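PDB 1VL5: BH2331 protein from Bacillus halodurans, which is probably an S-adenosylmethionine-dependent methyltransferase, a member of the methyltransferase superfamily. Local coordinates for residues A[231-235]-A[236-240]. Residues are numbered along the deposited sequence; the frame is centred on the assembly and turned at random.
Sequences VVEDG and RVYSF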
loop_
_atom_site.group_PDB
_atom_site.type_symbol
_atom_site.label_atom_id
_atom_site.label_comp_id
_atom_site.label_asym_id
_atom_site.label_seq_id
_atom_site.Cartn_x
_atom_site.Cartn_y
_atom_site.Cartn_z
ATOM N N VAL A 231 15.914 -16.080 -8.329
ATOM C CA VAL A 231 17.122 -16.223 -9.167
ATOM C C VAL A 231 18.334 -15.978 -8.285
ATOM O O VAL A 231 18.382 -14.958 -7.617
ATOM C CB VAL A 231 17.139 -15.220 -10.358
ATOM C CG1 VAL A 231 18.402 -15.344 -11.201
ATOM C CG2 VAL A 231 15.891 -15.388 -11.217
ATOM N N VAL A 232 19.240 -16.957 -8.219
ATOM C CA VAL A 232 20.572 -16.812 -7.580
ATOM C C VAL A 232 21.643 -16.729 -8.679
ATOM O O VAL A 232 21.706 -17.582 -9.602
ATOM C CB VAL A 232 20.855 -17.996 -6.637
ATOM C CG1 VAL A 232 22.338 -18.016 -6.170
ATOM C CG2 VAL A 232 19.938 -17.959 -5.453
ATOM N N GLU A 233 22.446 -15.665 -8.640
ATOM C CA GLU A 233 23.632 -15.538 -9.514
ATOM C C GLU A 233 24.905 -15.479 -8.669
ATOM O O GLU A 233 25.045 -14.618 -7.758
ATOM C CB GLU A 233 23.618 -14.294 -10.409
ATOM C CG GLU A 233 22.561 -14.305 -11.427
ATOM C CD GLU A 233 22.602 -13.064 -12.319
ATOM O OE1 GLU A 233 23.561 -12.244 -12.150
ATOM O OE2 GLU A 233 21.649 -12.937 -13.151
ATOM N N ASP A 234 25.786 -16.444 -8.961
ATOM C CA ASP A 234 27.064 -16.583 -8.334
ATOM C C ASP A 234 26.946 -16.649 -6.811
ATOM O O ASP A 234 27.787 -16.172 -6.090
ATOM C CB ASP A 234 27.970 -15.433 -8.771
ATOM C CG ASP A 234 28.088 -15.294 -10.313
ATOM O OD1 ASP A 234 27.520 -16.093 -11.117
ATOM O OD2 ASP A 234 28.742 -14.319 -10.714
ATOM N N GLY A 235 25.886 -17.274 -6.316
ATOM C CA GLY A 235 25.736 -17.450 -4.889
ATOM C C GLY A 235 24.992 -16.332 -4.170
ATOM O O GLY A 235 24.799 -16.403 -2.952
ATOM N N ARG A 236 24.534 -15.334 -4.910
ATOM C CA ARG A 236 23.757 -14.261 -4.311
ATOM C C ARG A 236 22.387 -14.189 -4.934
ATOM O O ARG A 236 22.246 -14.401 -6.150
ATOM C CB ARG A 236 24.521 -12.993 -4.533
ATOM C CG ARG A 236 24.080 -11.898 -3.683
ATOM C CD ARG A 236 25.019 -10.742 -3.906
ATOM N NE ARG A 236 24.591 -9.595 -3.130
ATOM C CZ ARG A 236 24.964 -9.347 -1.880
ATOM N NH1 ARG A 236 25.776 -10.176 -1.238
ATOM N NH2 ARG A 236 24.505 -8.255 -1.271
ATOM N N VAL A 237 21.375 -13.897 -4.129
ATOM C CA VAL A 237 20.027 -13.673 -4.655
ATOM C C VAL A 237 20.056 -12.443 -5.562
ATOM O O VAL A 237 20.454 -11.385 -5.110
ATOM C CB VAL A 237 19.005 -13.444 -3.555
ATOM C CG1 VAL A 237 17.631 -13.119 -4.147
ATOM C CG2 VAL A 237 18.918 -14.645 -2.638
ATOM N N TYR A 238 19.608 -12.610 -6.821
ATOM C CA TYR A 238 19.572 -11.559 -7.819
ATOM C C TYR A 238 18.186 -10.928 -7.888
ATOM O O TYR A 238 18.080 -9.703 -7.853
ATOM C CB TYR A 238 20.038 -12.079 -9.201
ATOM C CG TYR A 238 19.806 -11.035 -10.243
ATOM C CD1 TYR A 238 20.664 -9.964 -10.369
ATOM C CD2 TYR A 238 18.697 -11.074 -11.062
ATOM C CE1 TYR A 238 20.415 -8.949 -11.274
ATOM C CE2 TYR A 238 18.457 -10.061 -11.999
ATOM C CZ TYR A 238 19.313 -8.999 -12.082
ATOM O OH TYR A 238 19.090 -7.960 -12.973
ATOM N N SER A 239 17.122 -11.766 -7.938
ATOM C CA SER A 239 15.703 -11.288 -8.010
ATOM C C SER A 239 14.734 -12.290 -7.361
ATOM O O SER A 239 15.052 -13.437 -7.187
ATOM C CB SER A 239 15.254 -11.088 -9.458
ATOM O OG SER A 239 15.355 -12.315 -10.174
ATOM N N PHE A 240 13.544 -11.822 -7.001
ATOM C CA PHE A 240 12.456 -12.667 -6.590
ATOM C C PHE A 240 11.186 -11.924 -7.013
ATOM O O PHE A 240 11.228 -10.734 -7.451
ATOM C CB PHE A 240 12.489 -12.957 -5.082
ATOM C CG PHE A 240 12.293 -11.734 -4.232
ATOM C CD1 PHE A 240 13.358 -10.970 -3.871
ATOM C CD2 PHE A 240 11.004 -11.322 -3.843
ATOM C CE1 PHE A 240 13.180 -9.814 -3.081
ATOM C CE2 PHE A 240 10.838 -10.158 -3.105
ATOM C CZ PHE A 240 11.945 -9.408 -2.742
#
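Glu233 lays its carboxylate flat over one face of the Tyr238 ring, the two planes only 1° from parallel and Glu233 OE2 3.9 Å from Tyr238 CG, offset toward the rim. Glu233 is extended beyond CG, while Tyr238 carries its CG opposite the backbone N (chi1 172°), which sets the ring alongside the glutamate. Val231 flanks the tyrosine as well, its CG1 4.2 Å from Tyr238 CB, and turns its other methyl, CG2, to Ser239 OG at 3.3 Å; the short serine side chain allows this close approach. Val232 and Val237, beta-branched residues well suited to strands, form a non-hydrogen-bonded pair on the other face, with CG2 atoms 4.5 Å apart, and Val237 continues onto Ile217 of helix 207-218. Arg236 is long enough, when extended, to carry its charge away from the hairpin to a salt bridge between its NE and Glu197.

Two residues, Tyr238 and Ser239, sit opposite the single Val231, making a classic bulge: Val231 O accepts a 2.8 Å bond from Tyr238 N and a weak one from Ser239 N, while Val231 N reaches Ser239 O at 3.0 Å. Glu233 and Arg236 close the hairpin with two backbone bonds. Between them Asp234 and Gly235 adopt positive phi; a CB on Gly235 would crowd Asp234 O, so glycine fits. The arrangement is a bulged beta hairpin with a type I' turn, opening the long strand 236-250 of the mixed sheet.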